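Vinylacetyl-CoA Delta-isomerase (Nitrosopumilus maritimus SCM1, PDB 6VJR) probably dehydrates 4-hydroxybutyryl-CoA and isomerises vinylacetyl-CoA, using FAD and an iron-sulfur cluster. Local coordinates at residues Q363-S377 with Y440-Q454. Sequence-based numbering, arbitrary orientation. Where two conformers were deposited one is given.
Sequences QVCKHNVTRFPYEIS and YLTESMHGAGSPQAQ. With FE (Fe (III) ion), chain I; FAD (flavin-adenine dinucleotide), chain F; SF4 (iron/sulfur cluster), chain E.
Lys366 drives its ammonium into the C-terminal end of helix 437-446. In the conformer given, NZ bonds to Ser444 O (2.7 Å) and Gly447 O (2.8 Å), and weakly to Met445 O. CG lies anti to the backbone N (chi1 157°), and a bend at chi2 turns the chain toward these carbonyls. The lysine is buried, so they probably steady its charge. Gln454 crosses the lysine chain at about a right angle. Its OE1 takes a nearly straight bond from His367 ND1 (3.0 Å, 175°), in the ring plane of the histidine, whose NE2 is hydrogen-bonded to Arg455. Gln454 NE2 bonds to Gly449 O. With an alanine here, His367 ND1 would probably lose its acceptor and a gap would be likely to open beside Lys366. Helices 363-369 and 440-446 run roughly antiparallel (141°), in a helical region whose family belongs to the acyl-CoA dehydrogenase clan. Glu443 binds the iron(III) ion through OE2, with His289 and Tyr293; its OE1 forms a salt bridge with Lys296. Packing is tight where Pro373 CB sits over the Tyr440 ring and Leu441 CD2 over the Tyr374 ring. By contrast, Gln452 and Ala453 are partly exposed and make no contact with segment 363-377.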
ATOM      1  N   GLN A 363     -18.986  -7.379   1.060  1.00 11.34           N
ATOM      2  CA  GLN A 363     -17.993  -6.964   2.061  1.00 11.89           C
ATOM      3  C   GLN A 363     -16.750  -6.462   1.362  1.00 11.58           C
ATOM      4  O   GLN A 363     -16.118  -5.490   1.786  1.00 12.97           O
ATOM      5  CB  GLN A 363     -17.641  -8.097   3.014  1.00 11.98           C
ATOM      6  CG  GLN A 363     -18.812  -8.793   3.673  1.00 13.11           C
ATOM      7  CD  GLN A 363     -19.754  -7.837   4.330  1.00 14.09           C
ATOM      8  OE1 GLN A 363     -19.334  -6.870   5.001  1.00 13.68           O
ATOM      9  NE2 GLN A 363     -21.041  -8.129   4.171  1.00 16.07           N
ATOM     10  N   VAL A 364     -16.348  -7.178   0.324  1.00 11.95           N
ATOM     11  CA  VAL A 364     -15.160  -6.819  -0.433  1.00 13.45           C
ATOM     12  C   VAL A 364     -15.316  -5.466  -1.134  1.00 13.34           C
ATOM     13  O   VAL A 364     -14.413  -4.653  -1.161  1.00 14.51           O
ATOM     14  CB  VAL A 364     -14.876  -7.977  -1.413  1.00 15.58           C
ATOM     15  CG1 VAL A 364     -13.785  -7.560  -2.384  1.00 17.08           C
ATOM     16  CG2 VAL A 364     -14.533  -9.273  -0.685  1.00 17.94           C
ATOM     17  N   CYS A 365     -16.485  -5.218  -1.735  1.00 11.69           N
ATOM     18  CA  CYS A 365     -16.775  -3.938  -2.349  1.00 11.61           C
ATOM     19  C   CYS A 365     -16.584  -2.821  -1.316  1.00 11.18           C
ATOM     20  O   CYS A 365     -15.797  -1.888  -1.480  1.00 11.22           O
ATOM     21  CB  CYS A 365     -18.174  -3.927  -2.924  1.00 11.35           C
ATOM     22  SG  CYS A 365     -18.634  -2.341  -3.672  1.00 13.39           S
ATOM     23  N   LYS A 366     -17.305  -2.905  -0.219  0.66 11.19           N
ATOM     24  CA  LYS A 366     -17.270  -1.852   0.792  0.66 11.19           C
ATOM     25  C   LYS A 366     -15.876  -1.729   1.408  0.66 10.91           C
ATOM     26  O   LYS A 366     -15.422  -0.621   1.671  0.66 11.46           O
ATOM     27  CB  LYS A 366     -18.335  -2.164   1.840  0.66 12.54           C
ATOM     28  CG  LYS A 366     -18.047  -1.508   3.161  0.66 13.10           C
ATOM     29  CD  LYS A 366     -18.286  -0.010   3.183  0.66 15.21           C
ATOM     30  CE  LYS A 366     -18.071   0.433   4.570  0.66 14.98           C
ATOM     31  NZ  LYS A 366     -18.125   1.860   4.786  0.66 15.42           N
ATOM     32  N   HIS A 367     -15.214  -2.852   1.680  1.00 11.10           N
ATOM     33  CA  HIS A 367     -13.892  -2.746   2.311  1.00 11.24           C
ATOM     34  C   HIS A 367     -12.921  -1.980   1.425  1.00 11.01           C
ATOM     35  O   HIS A 367     -12.122  -1.171   1.933  1.00 11.82           O
ATOM     36  CB  HIS A 367     -13.383  -4.088   2.810  1.00 12.83           C
ATOM     37  CG  HIS A 367     -12.512  -3.972   4.007  1.00 14.00           C
ATOM     38  ND1 HIS A 367     -13.006  -3.446   5.185  1.00 14.71           N
ATOM     39  CD2 HIS A 367     -11.218  -4.246   4.231  1.00 14.76           C
ATOM     40  CE1 HIS A 367     -12.019  -3.492   6.104  1.00 15.26           C
ATOM     41  NE2 HIS A 367     -10.936  -3.955   5.542  1.00 14.98           N
ATOM     42  N   ASN A 368     -12.970  -2.235   0.111  1.00 10.67           N
ATOM     43  CA  ASN A 368     -12.185  -1.453  -0.827  1.00 10.77           C
ATOM     44  C   ASN A 368     -12.592   0.024  -0.821  1.00 10.59           C
ATOM     45  O   ASN A 368     -11.747   0.912  -0.990  1.00 11.67           O
ATOM     46  CB  ASN A 368     -12.130  -2.095  -2.203  1.00 12.23           C
ATOM     47  CG  ASN A 368     -11.283  -3.340  -2.197  1.00 13.59           C
ATOM     48  OD1 ASN A 368     -10.165  -3.347  -1.649  1.00 15.49           O
ATOM     49  ND2 ASN A 368     -11.760  -4.403  -2.820  1.00 14.78           N
ATOM     50  N   VAL A 369     -13.909   0.275  -0.780  0.60 10.60           N
ATOM     51  CA  VAL A 369     -14.437   1.638  -0.680  0.60 11.11           C
ATOM     52  C   VAL A 369     -13.838   2.398   0.511  0.60 10.80           C
ATOM     53  O   VAL A 369     -13.650   3.615   0.436  0.60 11.07           O
ATOM     54  CB  VAL A 369     -15.978   1.605  -0.664  0.60 11.77           C
ATOM     55  CG1 VAL A 369     -16.629   2.901  -0.218  0.60 11.43           C
ATOM     56  CG2 VAL A 369     -16.486   1.201  -2.031  0.60 12.56           C
ATOM     57  N   THR A 370     -13.536   1.701   1.623  1.00 11.00           N
ATOM     58  CA  THR A 370     -12.981   2.357   2.823  1.00 10.62           C
ATOM     59  C   THR A 370     -11.551   2.851   2.593  1.00 10.83           C
ATOM     60  O   THR A 370     -11.055   3.652   3.410  1.00 11.55           O
ATOM     61  CB  THR A 370     -13.054   1.512   4.105  1.00 10.45           C
ATOM     62  OG1 THR A 370     -12.054   0.487   4.054  1.00 11.93           O
ATOM     63  CG2 THR A 370     -14.460   0.968   4.373  1.00 10.84           C
ATOM     64  N   ARG A 371     -10.910   2.347   1.529  1.00 10.88           N
ATOM     65  CA  ARG A 371      -9.502   2.619   1.234  1.00 10.34           C
ATOM     66  C   ARG A 371      -9.330   3.532   0.013  1.00 11.86           C
ATOM     67  O   ARG A 371      -8.639   4.546   0.066  1.00 13.03           O
ATOM     68  CB  ARG A 371      -8.796   1.272   1.011  1.00 11.20           C
ATOM     69  CG  ARG A 371      -8.723   0.407   2.257  1.00 11.93           C
ATOM     70  CD  ARG A 371      -8.197  -0.986   1.977  1.00 14.36           C
ATOM     71  NE  ARG A 371      -7.953  -1.716   3.219  1.00 15.96           N
ATOM     72  CZ  ARG A 371      -7.515  -2.963   3.307  1.00 16.07           C
ATOM     73  NH1 ARG A 371      -7.280  -3.668   2.238  1.00 17.62           N
ATOM     74  NH2 ARG A 371      -7.284  -3.513   4.483  1.00 17.60           N
ATOM     75  N   PHE A 372      -9.890   3.116  -1.112  1.00 10.58           N
ATOM     76  CA  PHE A 372      -9.450   3.652  -2.398  1.00 11.14           C
ATOM     77  C   PHE A 372      -9.852   5.114  -2.616  1.00 11.15           C
ATOM     78  O   PHE A 372      -9.077   5.862  -3.245  1.00 10.96           O
ATOM     79  CB  PHE A 372      -9.864   2.794  -3.586  1.00 11.63           C
ATOM     80  CG  PHE A 372      -9.277   1.404  -3.578  1.00 11.99           C
ATOM     81  CD1 PHE A 372      -8.177   1.058  -2.771  1.00 12.86           C
ATOM     82  CD2 PHE A 372      -9.810   0.416  -4.410  1.00 13.16           C
ATOM     83  CE1 PHE A 372      -7.677  -0.236  -2.787  1.00 14.04           C
ATOM     84  CE2 PHE A 372      -9.271  -0.854  -4.430  1.00 14.40           C
ATOM     85  CZ  PHE A 372      -8.206  -1.176  -3.603  1.00 14.07           C
ATOM     86  N   PRO A 373     -11.064   5.593  -2.219  1.00 11.14           N
ATOM     87  CA  PRO A 373     -11.389   7.013  -2.412  1.00 12.06           C
ATOM     88  C   PRO A 373     -10.305   7.928  -1.844  1.00 10.63           C
ATOM     89  O   PRO A 373     -10.059   9.003  -2.394  1.00 11.03           O
ATOM     90  CB  PRO A 373     -12.770   7.181  -1.769  1.00 13.45           C
ATOM     91  CG  PRO A 373     -13.360   5.785  -1.960  1.00 12.67           C
ATOM     92  CD  PRO A 373     -12.204   4.852  -1.638  1.00 11.97           C
ATOM     93  N   TYR A 374      -9.733   7.517  -0.705  1.00 10.82           N
ATOM     94  CA  TYR A 374      -8.686   8.310  -0.078  1.00 10.75           C
ATOM     95  C   TYR A 374      -7.469   8.440  -0.982  1.00 11.60           C
ATOM     96  O   TYR A 374      -6.845   9.495  -1.035  1.00 13.17           O
ATOM     97  CB  TYR A 374      -8.379   7.757   1.293  1.00 10.95           C
ATOM     98  CG  TYR A 374      -9.456   7.998   2.344  1.00 11.18           C
ATOM     99  CD1 TYR A 374     -10.525   7.120   2.485  1.00 11.75           C
ATOM    100  CD2 TYR A 374      -9.431   9.097   3.181  1.00 11.35           C
ATOM    101  CE1 TYR A 374     -11.507   7.317   3.440  1.00 12.72           C
ATOM    102  CE2 TYR A 374     -10.385   9.308   4.153  1.00 11.20           C
ATOM    103  CZ  TYR A 374     -11.472   8.442   4.238  1.00 11.22           C
ATOM    104  OH  TYR A 374     -12.419   8.558   5.206  1.00 13.15           O
ATOM    105  N   GLU A 375      -7.138   7.380  -1.704  1.00 11.12           N
ATOM    106  CA  GLU A 375      -6.003   7.414  -2.611  1.00 11.43           C
ATOM    107  C   GLU A 375      -6.325   8.193  -3.890  1.00  9.82           C
ATOM    108  O   GLU A 375      -5.507   8.945  -4.463  1.00 11.49           O
ATOM    109  CB  GLU A 375      -5.563   5.999  -2.905  1.00 13.20           C
ATOM    110  CG  GLU A 375      -4.307   5.938  -3.799  1.00 13.88           C
ATOM    111  CD  GLU A 375      -3.008   6.587  -3.337  1.00 16.86           C
ATOM    112  OE1 GLU A 375      -2.979   7.082  -2.205  1.00 17.57           O
ATOM    113  OE2 GLU A 375      -2.032   6.664  -4.136  1.00 18.04           O
ATOM    114  N   ILE A 376      -7.548   7.995  -4.426  1.00 10.71           N
ATOM    115  CA  ILE A 376      -7.948   8.736  -5.610  1.00 11.19           C
ATOM    116  C   ILE A 376      -7.897  10.234  -5.310  1.00 10.08           C
ATOM    117  O   ILE A 376      -7.438  11.057  -6.138  1.00 12.27           O
ATOM    118  CB  ILE A 376      -9.330   8.217  -6.065  1.00 11.71           C
ATOM    119  CG1 ILE A 376      -9.282   6.734  -6.523  1.00 12.51           C
ATOM    120  CG2 ILE A 376      -9.888   9.080  -7.181  1.00 12.82           C
ATOM    121  CD1 ILE A 376     -10.632   6.090  -6.730  1.00 13.67           C
ATOM    122  N   SER A 377      -8.346  10.618  -4.118  0.57 10.09           N
ATOM    123  CA  SER A 377      -8.315  12.011  -3.720  0.57 10.21           C
ATOM    124  C   SER A 377      -6.889  12.538  -3.603  0.57 10.42           C
ATOM    125  O   SER A 377      -6.608  13.658  -4.035  0.57 11.67           O
ATOM    126  CB  SER A 377      -9.047  12.180  -2.420  0.57 11.28           C
ATOM    127  OG  SER A 377     -10.420  11.922  -2.617  0.57 12.29           O
ATOM    128  N   TYR A 440     -17.709  11.438  -0.153  1.00 12.92           N
ATOM    129  CA  TYR A 440     -16.792  10.642  -0.944  1.00 13.29           C
ATOM    130  C   TYR A 440     -15.782   9.906  -0.047  1.00 12.35           C
ATOM    131  O   TYR A 440     -15.377   8.787  -0.354  1.00 13.16           O
ATOM    132  CB  TYR A 440     -16.109  11.517  -1.996  1.00 12.58           C
ATOM    133  CG  TYR A 440     -15.258  10.734  -2.973  1.00 12.26           C
ATOM    134  CD1 TYR A 440     -15.777   9.691  -3.701  1.00 13.23           C
ATOM    135  CD2 TYR A 440     -13.902  10.951  -3.080  1.00 12.50           C
ATOM    136  CE1 TYR A 440     -15.010   8.961  -4.586  1.00 12.29           C
ATOM    137  CE2 TYR A 440     -13.123  10.214  -3.963  1.00 11.92           C
ATOM    138  CZ  TYR A 440     -13.650   9.172  -4.677  1.00 12.19           C
ATOM    139  OH  TYR A 440     -12.891   8.420  -5.521  1.00 12.61           O
ATOM    140  N   LEU A 441     -15.349  10.564   1.017  1.00 11.91           N
ATOM    141  CA  LEU A 441     -14.359  10.013   1.923  1.00 11.80           C
ATOM    142  C   LEU A 441     -15.023   9.426   3.155  1.00 11.59           C
ATOM    143  O   LEU A 441     -15.033   8.204   3.318  1.00 12.42           O
ATOM    144  CB  LEU A 441     -13.267  11.030   2.277  1.00 11.82           C
ATOM    145  CG  LEU A 441     -12.490  11.594   1.101  1.00 12.81           C
ATOM    146  CD1 LEU A 441     -11.384  12.546   1.592  1.00 15.02           C
ATOM    147  CD2 LEU A 441     -11.916  10.495   0.251  1.00 13.43           C
ATOM    148  N   THR A 442     -15.565  10.265   4.037  1.00 12.01           N
ATOM    149  CA  THR A 442     -15.965   9.749   5.329  1.00 13.36           C
ATOM    150  C   THR A 442     -17.177   8.806   5.272  1.00 12.60           C
ATOM    151  O   THR A 442     -17.235   7.842   6.050  1.00 13.27           O
ATOM    152  CB  THR A 442     -16.154  10.929   6.288  1.00 13.61           C
ATOM    153  OG1 THR A 442     -15.044  11.830   6.179  1.00 14.37           O
ATOM    154  CG2 THR A 442     -16.176  10.424   7.720  1.00 14.93           C
ATOM    155  N   GLU A 443     -18.141   9.038   4.367  1.00 12.73           N
ATOM    156  CA  GLU A 443     -19.237   8.099   4.256  1.00 13.46           C
ATOM    157  C   GLU A 443     -18.759   6.805   3.587  1.00 12.33           C
ATOM    158  O   GLU A 443     -19.222   5.730   3.935  1.00 12.96           O
ATOM    159  CB  GLU A 443     -20.414   8.692   3.501  1.00 15.76           C
ATOM    160  CG  GLU A 443     -21.684   7.939   3.867  1.00 19.33           C
ATOM    161  CD  GLU A 443     -22.110   6.864   2.936  1.00 21.69           C
ATOM    162  OE1 GLU A 443     -21.619   6.913   1.772  1.00 28.34           O
ATOM    163  OE2 GLU A 443     -22.981   6.063   3.347  1.00 24.00           O
ATOM    164  N   SER A 444     -17.774   6.883   2.683  1.00 11.82           N
ATOM    165  CA  SER A 444     -17.132   5.671   2.181  1.00 11.41           C
ATOM    166  C   SER A 444     -16.556   4.853   3.336  1.00 11.02           C
ATOM    167  O   SER A 444     -16.600   3.626   3.373  1.00 12.75           O
ATOM    168  CB  SER A 444     -16.083   5.989   1.110  1.00 11.04           C
ATOM    169  OG  SER A 444     -16.725   6.467  -0.061  1.00 13.01           O
ATOM    170  N   MET A 445     -15.943   5.535   4.305  1.00 12.62           N
ATOM    171  CA  MET A 445     -15.392   4.889   5.481  1.00 12.44           C
ATOM    172  C   MET A 445     -16.455   4.228   6.365  1.00 12.75           C
ATOM    173  O   MET A 445     -16.263   3.070   6.759  1.00 12.11           O
ATOM    174  CB  MET A 445     -14.619   5.934   6.300  1.00 13.71           C
ATOM    175  CG  MET A 445     -13.997   5.462   7.630  1.00 14.84           C
ATOM    176  SD  MET A 445     -12.837   4.119   7.434  1.00 14.71           S
ATOM    177  CE  MET A 445     -11.431   4.987   6.729  1.00 14.75           C
ATOM    178  N   HIS A 446     -17.542   4.940   6.686  1.00 12.42           N
ATOM    179  CA  HIS A 446     -18.458   4.500   7.756  1.00 10.96           C
ATOM    180  C   HIS A 446     -19.832   4.005   7.291  1.00 11.76           C
ATOM    181  O   HIS A 446     -20.544   3.352   8.037  1.00 12.90           O
ATOM    182  CB  HIS A 446     -18.668   5.599   8.799  1.00 11.98           C
ATOM    183  CG  HIS A 446     -17.429   5.796   9.631  1.00 11.47           C
ATOM    184  ND1 HIS A 446     -16.937   4.779  10.410  1.00 12.00           N
ATOM    185  CD2 HIS A 446     -16.563   6.792   9.710  1.00 12.40           C
ATOM    186  CE1 HIS A 446     -15.828   5.192  11.014  1.00 11.28           C
ATOM    187  NE2 HIS A 446     -15.572   6.438  10.610  1.00 13.04           N
ATOM    188  N   GLY A 447     -20.224   4.369   6.107  1.00 12.71           N
ATOM    189  CA  GLY A 447     -21.547   3.988   5.629  1.00 13.95           C
ATOM    190  C   GLY A 447     -21.758   2.465   5.582  1.00 13.63           C
ATOM    191  O   GLY A 447     -20.901   1.710   5.151  1.00 15.86           O
ATOM    192  N   ALA A 448     -22.894   1.999   6.115  1.00 16.55           N
ATOM    193  CA  ALA A 448     -23.189   0.575   6.344  1.00 18.12           C
ATOM    194  C   ALA A 448     -22.148  -0.127   7.224  1.00 18.66           C
ATOM    195  O   ALA A 448     -21.970  -1.353   7.165  1.00 21.43           O
ATOM    196  CB  ALA A 448     -23.324  -0.181   5.055  1.00 21.23           C
ATOM    197  N   GLY A 449     -21.506   0.647   8.073  1.00 15.25           N
ATOM    198  CA  GLY A 449     -20.594   0.105   9.055  1.00 15.63           C
ATOM    199  C   GLY A 449     -19.141   0.470   8.771  1.00 14.50           C
ATOM    200  O   GLY A 449     -18.662   0.520   7.638  1.00 16.73           O
ATOM    201  N   SER A 450     -18.421   0.660   9.866  1.00 13.49           N
ATOM    202  CA  SER A 450     -17.012   0.973   9.831  1.00 13.43           C
ATOM    203  C   SER A 450     -16.218  -0.220   9.286  1.00 13.89           C
ATOM    204  O   SER A 450     -16.713  -1.359   9.275  1.00 13.55           O
ATOM    205  CB  SER A 450     -16.552   1.348  11.192  1.00 14.45           C
ATOM    206  OG  SER A 450     -17.332   2.376  11.782  1.00 13.89           O
ATOM    207  N   PRO A 451     -14.920  -0.062   8.931  1.00 13.96           N
ATOM    208  CA  PRO A 451     -14.147  -1.143   8.337  1.00 13.52           C
ATOM    209  C   PRO A 451     -14.190  -2.446   9.138  1.00 11.69           C
ATOM    210  O   PRO A 451     -14.291  -3.546   8.581  1.00 12.75           O
ATOM    211  CB  PRO A 451     -12.721  -0.583   8.262  1.00 14.44           C
ATOM    212  CG  PRO A 451     -12.965   0.905   8.037  1.00 14.86           C
ATOM    213  CD  PRO A 451     -14.234   1.225   8.779  1.00 13.77           C
ATOM    214  N   GLN A 452     -14.118  -2.350  10.464  1.00 12.28           N
ATOM    215  CA  GLN A 452     -14.010  -3.557  11.271  1.00 13.32           C
ATOM    216  C   GLN A 452     -15.250  -4.428  11.102  1.00 13.54           C
ATOM    217  O   GLN A 452     -15.149  -5.648  11.182  1.00 13.18           O
ATOM    218  CB  GLN A 452     -13.743  -3.239  12.738  1.00 14.30           C
ATOM    219  CG  GLN A 452     -13.418  -4.467  13.580  1.00 16.19           C
ATOM    220  CD  GLN A 452     -12.099  -5.143  13.246  1.00 16.96           C
ATOM    221  OE1 GLN A 452     -11.287  -4.769  12.374  1.00 16.93           O
ATOM    222  NE2 GLN A 452     -11.944  -6.266  13.897  1.00 23.29           N
ATOM    223  N   ALA A 453     -16.400  -3.788  10.834  1.00 14.38           N
ATOM    224  CA  ALA A 453     -17.641  -4.545  10.673  1.00 15.42           C
ATOM    225  C   ALA A 453     -17.570  -5.457   9.450  1.00 14.90           C
ATOM    226  O   ALA A 453     -18.035  -6.591   9.514  1.00 14.29           O
ATOM    227  CB  ALA A 453     -18.830  -3.622  10.525  1.00 15.57           C
ATOM    228  N   GLN A 454     -16.946  -4.977   8.364  1.00 13.64           N
ATOM    229  CA  GLN A 454     -16.731  -5.822   7.200  1.00 14.35           C
ATOM    230  C   GLN A 454     -15.799  -6.979   7.489  1.00 13.40           C
ATOM    231  O   GLN A 454     -16.006  -8.094   7.013  1.00 14.40           O
ATOM    232  CB  GLN A 454     -16.217  -5.184   5.909  1.00 16.03           C
ATOM    233  CG  GLN A 454     -17.171  -4.192   5.309  1.00 17.33           C
ATOM    234  CD  GLN A 454     -16.806  -2.838   5.838  1.00 17.21           C
ATOM    235  OE1 GLN A 454     -15.740  -2.241   5.554  1.00 16.32           O
ATOM    236  NE2 GLN A 454     -17.779  -2.352   6.562  1.00 19.89           N
TER
HETATM  237 FE    FE I 605     -24.179   4.653   2.715  0.70 18.30          FE
HETATM  238  PA  FAD F 602     -18.540   4.161  15.929  1.00 12.52           P
HETATM  239  O1A FAD F 602     -19.310   2.914  16.081  1.00 14.52           O
HETATM  240  O2A FAD F 602     -18.465   5.065  17.093  1.00 12.73           O
HETATM  241  O5B FAD F 602     -17.138   3.741  15.302  1.00 12.22           O
HETATM  242  C5B FAD F 602     -15.903   4.403  15.668  1.00 11.79           C
HETATM  243  C4B FAD F 602     -14.811   3.375  15.721  1.00 12.18           C
HETATM  244  O4B FAD F 602     -15.007   2.524  16.877  1.00 11.88           O
HETATM  245  C3B FAD F 602     -14.684   2.430  14.511  1.00 11.70           C
HETATM  246  O3B FAD F 602     -13.308   2.145  14.245  1.00 12.39           O
HETATM  247  C2B FAD F 602     -15.400   1.171  14.983  1.00 11.35           C
HETATM  248  O2B FAD F 602     -15.045  -0.043  14.338  1.00 12.02           O
HETATM  249  C1B FAD F 602     -15.025   1.162  16.467  1.00 11.55           C
HETATM  250  N9A FAD F 602     -15.997   0.480  17.312  1.00 11.95           N
HETATM  251  C8A FAD F 602     -17.290   0.834  17.632  1.00 14.16           C
HETATM  252  N7A FAD F 602     -17.899   0.017  18.453  1.00 14.79           N
HETATM  253  C5A FAD F 602     -16.955  -0.968  18.679  1.00 13.70           C
HETATM  254  C6A FAD F 602     -16.986  -2.137  19.469  1.00 15.68           C
HETATM  255  N6A FAD F 602     -18.030  -2.468  20.230  1.00 16.18           N
HETATM  256  N1A FAD F 602     -15.903  -2.946  19.431  1.00 16.83           N
HETATM  257  C2A FAD F 602     -14.846  -2.568  18.689  1.00 16.04           C
HETATM  258  N3A FAD F 602     -14.681  -1.482  17.938  1.00 15.32           N
HETATM  259  C4A FAD F 602     -15.785  -0.710  17.964  1.00 13.76           C
HETATM  260  N1  FAD F 602     -26.847   5.348   9.109  1.00 12.63           N
HETATM  261  C2  FAD F 602     -28.198   5.204   8.905  1.00 13.16           C
HETATM  262  O2  FAD F 602     -28.906   4.462   9.603  1.00 14.43           O
HETATM  263  N3  FAD F 602     -28.780   5.860   7.836  1.00 13.52           N
HETATM  264  C4  FAD F 602     -28.153   6.691   6.953  1.00 12.70           C
HETATM  265  O4  FAD F 602     -28.767   7.313   6.104  1.00 15.16           O
HETATM  266  C4X FAD F 602     -26.744   6.908   7.247  1.00 12.87           C
HETATM  267  N5  FAD F 602     -26.052   7.732   6.455  1.00 13.93           N
HETATM  268  C5X FAD F 602     -24.790   8.101   6.872  1.00 13.60           C
HETATM  269  C6  FAD F 602     -24.101   9.133   6.219  1.00 14.24           C
HETATM  270  C7  FAD F 602     -22.852   9.560   6.642  1.00 14.47           C
HETATM  271  C7M FAD F 602     -22.195  10.745   5.975  1.00 16.11           C
HETATM  272  C8  FAD F 602     -22.188   8.847   7.660  1.00 13.55           C
HETATM  273  C8M FAD F 602     -20.790   9.216   8.062  1.00 14.24           C
HETATM  274  C9  FAD F 602     -22.803   7.774   8.262  1.00 13.12           C
HETATM  275  C9A FAD F 602     -24.124   7.410   7.898  1.00 12.51           C
HETATM  276  N10 FAD F 602     -24.823   6.411   8.573  1.00 13.74           N
HETATM  277  C10 FAD F 602     -26.180   6.182   8.342  1.00 12.63           C
HETATM  278  C1' FAD F 602     -24.202   5.906   9.813  1.00 13.86           C
HETATM  279  C2' FAD F 602     -23.144   4.835   9.698  1.00 13.38           C
HETATM  280  O2' FAD F 602     -23.812   3.588   9.503  1.00 14.76           O
HETATM  281  C3' FAD F 602     -22.298   4.799  10.979  1.00 13.30           C
HETATM  282  O3' FAD F 602     -21.516   5.979  10.964  1.00 12.67           O
HETATM  283  C4' FAD F 602     -21.460   3.526  11.175  1.00 13.02           C
HETATM  284  O4' FAD F 602     -22.303   2.405  11.472  1.00 14.00           O
HETATM  285  C5' FAD F 602     -20.433   3.667  12.283  1.00 12.04           C
HETATM  286  O5' FAD F 602     -21.085   3.993  13.500  1.00 11.78           O
HETATM  287  P   FAD F 602     -20.667   5.242  14.328  1.00 12.07           P
HETATM  288  O1P FAD F 602     -20.703   6.472  13.534  1.00 11.74           O
HETATM  289  O2P FAD F 602     -21.439   5.191  15.579  1.00 11.77           O
HETATM  290  O3P FAD F 602     -19.121   5.051  14.707  1.00 11.83           O
HETATM  291 FE1  SF4 E 601     -25.070   5.797   0.052  0.30 54.23          FE
HETATM  292 FE2  SF4 E 601     -23.853   6.698  -2.242  1.00 67.50          FE
HETATM  293 FE3  SF4 E 601     -25.575   8.220  -1.024  1.00 37.28          FE
HETATM  294 FE4  SF4 E 601     -26.449   6.125  -2.453  1.00 41.57          FE
HETATM  295  S1  SF4 E 601     -25.508   7.990  -3.260  1.00 32.64           S
HETATM  296  S2  SF4 E 601     -27.149   6.733  -0.293  1.00 38.65           S
HETATM  297  S3  SF4 E 601     -24.774   4.589  -1.936  1.00 50.85           S
HETATM  298  S4  SF4 E 601     -23.630   7.479  -0.101  1.00 58.18           S